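Local coordinates for putative short-chain dehydrogenase/reductase (Burkholderia xenovorans, PDB 5IZ4), which binds ADP in its nucleotide pocket and, as in related short-chain dehydrogenases/reductases, is probably an NAD(P)-dependent oxidoreductase, perhaps a 3-oxoacyl-[acyl-carrier-protein] reductase, at residues A162-T167 / V259-N264; I130-M135 / N181-S186. All coordinates share one frame; numbering follows the deposited sequence.

Contact 1 of 2, residues A162-T167 / V259-N264; sequences AGLNGT and VIAAEN
Leu164 meets Val259 and Ala261 where the short helix 161-165 of this Rossmann-fold reductase comes down beside strand 259-262, the last strand of the parallel sheet. From Leu164 CA the bond to CB already heads for the strand, and CG lies anti to the carbonyl carbon (chi1 -67°). There the side chain forks, each methyl taking a different strand residue. CD1 comes to 4.0 Å from Ala261 CB, and CD2 reaches Val259 CG1 at 4.1 Å. The Leu164 and Val259 side chains run antiparallel alongside each other, touching by their methyls. Val259 offers CG1 because that branch stands anti to its backbone N (chi1 -180°). Val259 and Ala261, two apart in the strand, both point toward the helix, whereas Ile260 between them turns away. No hydrogen bond joins the two segments: the contact is two methyl-to-methyl touches with the backbones well apart, Leu164 CA lying 8.8 Å from Ala261 CA. Ala201 of the neighbouring strand and Asn181 of helix 171-191 also pack against both Leu164 and Val259. The helix runs to Asn165, and Gly166 leaves helical geometry with a positive phi of 76°. Asn165 forms an Asx turn at this exit, its OD1 accepting from Thr167 N at 3.2 Å, with the donor well above the carbonyl plane. Thr167 OG1 adds a second bond to Asn165 OD1 at 2.8 Å, and both donors approach from the same face of the amide plane.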
ATOM      1  N   ALA A 162       9.489  -9.162   5.737  1.00 16.63           N
ATOM      2  CA  ALA A 162       8.493 -10.025   6.369  1.00 14.89           C
ATOM      3  C   ALA A 162       7.313  -9.231   6.921  1.00 15.72           C
ATOM      4  O   ALA A 162       6.182  -9.735   6.931  1.00 15.19           O
ATOM      5  CB  ALA A 162       9.140 -10.848   7.496  1.00 15.15           C
ATOM      6  N   GLY A 163       7.553  -8.017   7.426  1.00 15.02           N
ATOM      7  CA  GLY A 163       6.455  -7.217   7.944  1.00 14.38           C
ATOM      8  C   GLY A 163       5.514  -6.754   6.851  1.00 18.92           C
ATOM      9  O   GLY A 163       4.323  -6.538   7.098  1.00 18.77           O
ATOM     10  N   LEU A 164       6.030  -6.615   5.629  1.00 15.62           N
ATOM     11  CA  LEU A 164       5.229  -6.142   4.509  1.00 17.12           C
ATOM     12  C   LEU A 164       4.341  -7.237   3.936  1.00 20.50           C
ATOM     13  O   LEU A 164       3.161  -6.993   3.659  1.00 19.87           O
ATOM     14  CB  LEU A 164       6.151  -5.590   3.421  1.00 15.56           C
ATOM     15  CG  LEU A 164       6.904  -4.323   3.814  1.00 16.82           C
ATOM     16  CD1 LEU A 164       7.867  -3.922   2.688  1.00 21.18           C
ATOM     17  CD2 LEU A 164       5.908  -3.205   4.120  1.00 18.60           C
ATOM     18  N   ASN A 165       4.872  -8.449   3.751  1.00 17.00           N
ATOM     19  CA  ASN A 165       4.132  -9.477   3.020  1.00 14.50           C
ATOM     20  C   ASN A 165       3.916 -10.773   3.798  1.00 16.27           C
ATOM     21  O   ASN A 165       3.406 -11.737   3.218  1.00 15.67           O
ATOM     22  CB  ASN A 165       4.816  -9.784   1.679  1.00 18.47           C
ATOM     23  CG  ASN A 165       6.200 -10.424   1.838  1.00 16.70           C
ATOM     24  OD1 ASN A 165       6.646 -10.729   2.951  1.00 17.48           O
ATOM     25  ND2 ASN A 165       6.877 -10.645   0.707  1.00 20.13           N
ATOM     26  N   GLY A 166       4.280 -10.828   5.080  1.00 15.33           N
ATOM     27  CA  GLY A 166       3.969 -11.997   5.897  1.00 15.64           C
ATOM     28  C   GLY A 166       4.835 -13.216   5.650  1.00 17.23           C
ATOM     29  O   GLY A 166       4.419 -14.342   5.958  1.00 18.85           O
ATOM     30  N   THR A 167       6.024 -13.030   5.090  1.00 18.85           N
ATOM     31  CA  THR A 167       6.962 -14.131   4.901  1.00 20.44           C
ATOM     32  C   THR A 167       7.976 -14.130   6.037  1.00 21.65           C
ATOM     33  O   THR A 167       7.661 -13.702   7.150  1.00 20.89           O
ATOM     34  CB  THR A 167       7.658 -14.017   3.546  1.00 19.90           C
ATOM     35  OG1 THR A 167       8.404 -12.794   3.502  1.00 19.99           O
ATOM     36  CG2 THR A 167       6.621 -14.034   2.418  1.00 16.82           C
ATOM     37  N   VAL A 259       8.201   3.338   5.125  1.00 15.60           N
ATOM     38  CA  VAL A 259       8.860   2.035   5.206  1.00 17.69           C
ATOM     39  C   VAL A 259       9.527   1.830   3.857  1.00 19.61           C
ATOM     40  O   VAL A 259       8.836   1.672   2.842  1.00 19.44           O
ATOM     41  CB  VAL A 259       7.866   0.907   5.505  1.00 20.19           C
ATOM     42  CG1 VAL A 259       8.583  -0.440   5.590  1.00 17.02           C
ATOM     43  CG2 VAL A 259       7.098   1.208   6.759  1.00 16.49           C
ATOM     44  N   ILE A 260      10.854   1.870   3.828  1.00 15.70           N
ATOM     45  CA  ILE A 260      11.635   1.786   2.592  0.68 17.48           C
ATOM     46  C   ILE A 260      12.076   0.344   2.397  1.00 20.58           C
ATOM     47  O   ILE A 260      12.835  -0.188   3.218  1.00 17.63           O
ATOM     48  CB  ILE A 260      12.866   2.706   2.636  0.68 18.66           C
ATOM     49  CG1 ILE A 260      12.482   4.109   3.101  0.68 23.10           C
ATOM     50  CG2 ILE A 260      13.524   2.754   1.259  0.68 15.80           C
ATOM     51  CD1 ILE A 260      11.514   4.792   2.179  0.68 16.73           C
ATOM     52  N   ALA A 261      11.624  -0.289   1.317  1.00 18.23           N
ATOM     53  CA  ALA A 261      11.955  -1.687   1.045  1.00 18.22           C
ATOM     54  C   ALA A 261      13.209  -1.763   0.177  1.00 21.32           C
ATOM     55  O   ALA A 261      13.265  -1.165  -0.905  1.00 20.54           O
ATOM     56  CB  ALA A 261      10.785  -2.392   0.356  1.00 18.15           C
ATOM     57  N   ALA A 262      14.215  -2.493   0.656  1.00 17.25           N
ATOM     58  CA  ALA A 262      15.468  -2.722  -0.057  1.00 19.90           C
ATOM     59  C   ALA A 262      15.631  -4.238  -0.082  1.00 17.80           C
ATOM     60  O   ALA A 262      16.243  -4.827   0.815  1.00 16.98           O
ATOM     61  CB  ALA A 262      16.635  -2.015   0.626  1.00 21.64           C
ATOM     62  N   GLU A 263      15.039  -4.875  -1.099  1.00 16.36           N
ATOM     63  CA  GLU A 263      14.860  -6.320  -1.068  1.00 14.29           C
ATOM     64  C   GLU A 263      15.184  -6.969  -2.403  1.00 14.74           C
ATOM     65  O   GLU A 263      14.721  -8.089  -2.662  1.00 18.49           O
ATOM     66  CB  GLU A 263      13.424  -6.692  -0.655  1.00 21.94           C
ATOM     67  CG  GLU A 263      12.311  -5.747  -1.135  1.00 17.24           C
ATOM     68  CD  GLU A 263      12.279  -5.540  -2.651  1.00 19.91           C
ATOM     69  OE1 GLU A 263      13.235  -4.954  -3.211  1.00 20.91           O
ATOM     70  OE2 GLU A 263      11.283  -5.958  -3.286  1.00 19.09           O
ATOM     71  N   ASN A 264      15.942  -6.287  -3.259  1.00 16.03           N
ATOM     72  CA  ASN A 264      16.468  -6.873  -4.492  1.00 17.19           C
ATOM     73  C   ASN A 264      15.358  -7.307  -5.447  1.00 19.13           C
ATOM     74  O   ASN A 264      15.542  -8.221  -6.255  1.00 19.98           O
ATOM     75  CB  ASN A 264      17.417  -8.027  -4.159  1.00 19.69           C
ATOM     76  CG  ASN A 264      18.632  -7.536  -3.412  1.00 20.76           C
ATOM     77  OD1 ASN A 264      19.400  -6.743  -3.948  1.00 18.33           O
ATOM     78  ND2 ASN A 264      18.782  -7.947  -2.152  1.00 19.96           N
TER

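Contact 2 of 2, residues I130-M135 / N181-S186; sequences IGLYQM and NTLTLS
The ring of Tyr133 meets Leu183 obliquely: Leu183 CD1 lies 4.1 Å from Tyr133 CD2, and the two side chains stand roughly perpendicular. The same ring also meets Phe121 of the third subunit, with the planes at about 50°, and Ile116 of that subunit packs on Tyr133 as well. Leu183 reaches across from helix 171-191 with CG anti to its backbone N (chi1 -171°), and its two methyls go to different partners. While CD1 goes to the tyrosine ring, CD2 touches Leu132 CD2 at 3.6 Å and approaches Tyr133 CB at 4.2 Å. Leu183 thus bridges two successive residues of helix 118-146. In the Rossmann fold of short-chain dehydrogenases/reductases, these two long helices pack side by side, here through buried apolar groups with no hydrogen bond between the segments; the closest CA pair, Tyr133 CA and Leu183 CA, is 8.0 Å apart. On the sheet side, Leu132 also touches Asn100 of strand 97-100, and its side chain lies about 10 Å from the bound ADP. Thr184, the next residue after Leu183, packs against Val197 and Ala199 of strand 195-202, and its OG1 is hydrogen-bonded to Asn157 ND2.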
ATOM      1  N   ILE A 130       8.266  -4.004  21.512  1.00 14.87           N
ATOM      2  CA  ILE A 130       8.300  -3.321  22.799  1.00 17.81           C
ATOM      3  C   ILE A 130       9.677  -2.714  23.032  1.00 19.09           C
ATOM      4  O   ILE A 130       9.800  -1.545  23.414  1.00 18.51           O
ATOM      5  CB  ILE A 130       7.911  -4.282  23.937  1.00 14.08           C
ATOM      6  CG1 ILE A 130       6.462  -4.744  23.737  1.00 17.51           C
ATOM      7  CG2 ILE A 130       8.110  -3.581  25.282  1.00 16.29           C
ATOM      8  CD1 ILE A 130       5.972  -5.781  24.721  1.00 19.06           C
ATOM      9  N   GLY A 131      10.734  -3.501  22.793  1.00 18.16           N
ATOM     10  CA  GLY A 131      12.080  -2.998  23.018  1.00 19.30           C
ATOM     11  C   GLY A 131      12.410  -1.822  22.120  1.00 18.03           C
ATOM     12  O   GLY A 131      13.055  -0.858  22.547  1.00 19.15           O
ATOM     13  N   LEU A 132      11.956  -1.880  20.870  1.00 17.46           N
ATOM     14  CA  LEU A 132      12.183  -0.781  19.942  1.00 16.69           C
ATOM     15  C   LEU A 132      11.458   0.477  20.407  1.00 18.03           C
ATOM     16  O   LEU A 132      12.031   1.574  20.395  1.00 18.39           O
ATOM     17  CB  LEU A 132      11.739  -1.210  18.549  1.00 16.36           C
ATOM     18  CG  LEU A 132      11.899  -0.231  17.379  1.00 15.79           C
ATOM     19  CD1 LEU A 132      12.173  -0.994  16.081  1.00 16.27           C
ATOM     20  CD2 LEU A 132      10.656   0.633  17.247  1.00 16.21           C
ATOM     21  N   TYR A 133      10.206   0.332  20.845  1.00 15.22           N
ATOM     22  CA  TYR A 133       9.476   1.465  21.404  1.00 13.36           C
ATOM     23  C   TYR A 133      10.165   2.021  22.650  1.00 17.66           C
ATOM     24  O   TYR A 133      10.283   3.244  22.817  1.00 17.37           O
ATOM     25  CB  TYR A 133       8.045   1.053  21.739  1.00 16.90           C
ATOM     26  CG  TYR A 133       7.287   2.151  22.444  1.00 17.71           C
ATOM     27  CD1 TYR A 133       7.198   2.184  23.834  1.00 17.50           C
ATOM     28  CD2 TYR A 133       6.678   3.173  21.719  1.00 19.13           C
ATOM     29  CE1 TYR A 133       6.519   3.197  24.489  1.00 18.55           C
ATOM     30  CE2 TYR A 133       5.992   4.192  22.355  1.00 19.88           C
ATOM     31  CZ  TYR A 133       5.920   4.200  23.747  1.00 18.34           C
ATOM     32  OH  TYR A 133       5.246   5.212  24.379  1.00 18.65           O
ATOM     33  N   GLN A 134      10.590   1.140  23.559  1.00 17.80           N
ATOM     34  CA  GLN A 134      11.167   1.610  24.815  1.00 18.52           C
ATOM     35  C   GLN A 134      12.469   2.367  24.577  1.00 18.51           C
ATOM     36  O   GLN A 134      12.740   3.375  25.243  1.00 19.54           O
ATOM     37  CB  GLN A 134      11.375   0.431  25.772  1.00 16.28           C
ATOM     38  CG  GLN A 134      10.042  -0.099  26.327  1.00 15.37           C
ATOM     39  CD  GLN A 134      10.193  -1.251  27.323  1.00 18.41           C
ATOM     40  OE1 GLN A 134       9.342  -1.431  28.194  1.00 19.24           O
ATOM     41  NE2 GLN A 134      11.253  -2.051  27.177  1.00 20.04           N
ATOM     42  N   MET A 135      13.277   1.908  23.621  1.00 17.03           N
ATOM     43  CA  MET A 135      14.515   2.609  23.298  1.00 17.70           C
ATOM     44  C   MET A 135      14.214   3.975  22.696  1.00 19.37           C
ATOM     45  O   MET A 135      14.818   4.987  23.076  1.00 18.07           O
ATOM     46  CB  MET A 135      15.351   1.767  22.330  1.00 18.02           C
ATOM     47  CG  MET A 135      16.783   2.229  22.209  1.00 21.76           C
ATOM     48  SD  MET A 135      17.668   2.024  23.778  1.00 22.95           S
ATOM     49  CE  MET A 135      18.936   3.270  23.561  1.00 25.48           C
ATOM     50  N   ASN A 181       6.131  -1.616  11.597  1.00 14.82           N
ATOM     51  CA  ASN A 181       5.732  -0.719  10.513  1.00 16.15           C
ATOM     52  C   ASN A 181       4.647   0.254  10.971  1.00 19.94           C
ATOM     53  O   ASN A 181       4.738   1.463  10.731  1.00 17.97           O
ATOM     54  CB  ASN A 181       5.267  -1.539   9.311  1.00 16.03           C
ATOM     55  CG  ASN A 181       6.391  -2.359   8.706  1.00 19.01           C
ATOM     56  OD1 ASN A 181       7.557  -2.140   9.019  1.00 15.39           O
ATOM     57  ND2 ASN A 181       6.049  -3.290   7.817  1.00 18.48           N
ATOM     58  N   THR A 182       3.610  -0.256  11.643  1.00 15.62           N
ATOM     59  CA  THR A 182       2.543   0.621  12.121  1.00 16.87           C
ATOM     60  C   THR A 182       3.036   1.544  13.226  1.00 16.19           C
ATOM     61  O   THR A 182       2.657   2.723  13.276  1.00 15.25           O
ATOM     62  CB  THR A 182       1.372  -0.217  12.631  1.00 17.25           C
ATOM     63  OG1 THR A 182       0.889  -1.047  11.569  1.00 16.94           O
ATOM     64  CG2 THR A 182       0.247   0.677  13.130  1.00 14.80           C
ATOM     65  N   LEU A 183       3.842   1.011  14.148  1.00 14.07           N
ATOM     66  CA  LEU A 183       4.385   1.832  15.226  1.00 18.86           C
ATOM     67  C   LEU A 183       5.181   3.001  14.661  1.00 19.02           C
ATOM     68  O   LEU A 183       5.123   4.119  15.186  1.00 15.37           O
ATOM     69  CB  LEU A 183       5.273   0.980  16.138  1.00 16.75           C
ATOM     70  CG  LEU A 183       5.734   1.644  17.435  1.00 18.65           C
ATOM     71  CD1 LEU A 183       4.884   1.152  18.613  1.00 19.07           C
ATOM     72  CD2 LEU A 183       7.201   1.326  17.684  1.00 23.34           C
ATOM     73  N   THR A 184       5.930   2.748  13.591  1.00 16.06           N
ATOM     74  CA  THR A 184       6.673   3.804  12.918  1.00 18.83           C
ATOM     75  C   THR A 184       5.753   4.948  12.490  1.00 18.70           C
ATOM     76  O   THR A 184       6.115   6.123  12.618  1.00 16.59           O
ATOM     77  CB  THR A 184       7.415   3.200  11.729  1.00 15.15           C
ATOM     78  OG1 THR A 184       8.367   2.235  12.216  1.00 16.77           O
ATOM     79  CG2 THR A 184       8.132   4.267  10.920  1.00 14.22           C
ATOM     80  N   LEU A 185       4.547   4.625  12.008  1.00 14.48           N
ATOM     81  CA  LEU A 185       3.599   5.663  11.605  1.00 14.18           C
ATOM     82  C   LEU A 185       3.158   6.502  12.793  1.00 19.50           C
ATOM     83  O   LEU A 185       3.111   7.736  12.709  1.00 17.44           O
ATOM     84  CB  LEU A 185       2.382   5.037  10.930  1.00 14.63           C
ATOM     85  CG  LEU A 185       2.664   4.236   9.669  1.00 23.83           C
ATOM     86  CD1 LEU A 185       1.356   3.717   9.124  1.00 23.22           C
ATOM     87  CD2 LEU A 185       3.369   5.092   8.651  1.00 25.58           C
ATOM     88  N   SER A 186       2.796   5.853  13.904  1.00 14.67           N
ATOM     89  CA  SER A 186       2.371   6.618  15.069  1.00 14.33           C
ATOM     90  C   SER A 186       3.493   7.520  15.561  1.00 14.58           C
ATOM     91  O   SER A 186       3.277   8.702  15.858  1.00 15.92           O
ATOM     92  CB  SER A 186       1.918   5.673  16.185  1.00 14.53           C
ATOM     93  OG  SER A 186       1.621   6.430  17.349  1.00 18.63           O
TER

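In the fold
From the N terminus, the chain first lays down strands 16-20, 40-45, 68-72 and 97-100, then runs through helix 118-146, whose residues 130-135 are the first half of contact 2. Strand 153-158 leads to helix 161-165, where contact 1 opens. Helix 171-191 then closes contact 2 over 45 intervening residues, and strand 259-262 closes contact 1 over 91. The two loops therefore cross rather than nest. Contact 2 joins helix to helix, contact 1 a helix to the outermost strand within this chain. Their centres are about 17 Å apart, yet they meet at Asn181, whose ND2 packs 3.7 Å from Leu164 CD2. Both contacts also touch the third subunit.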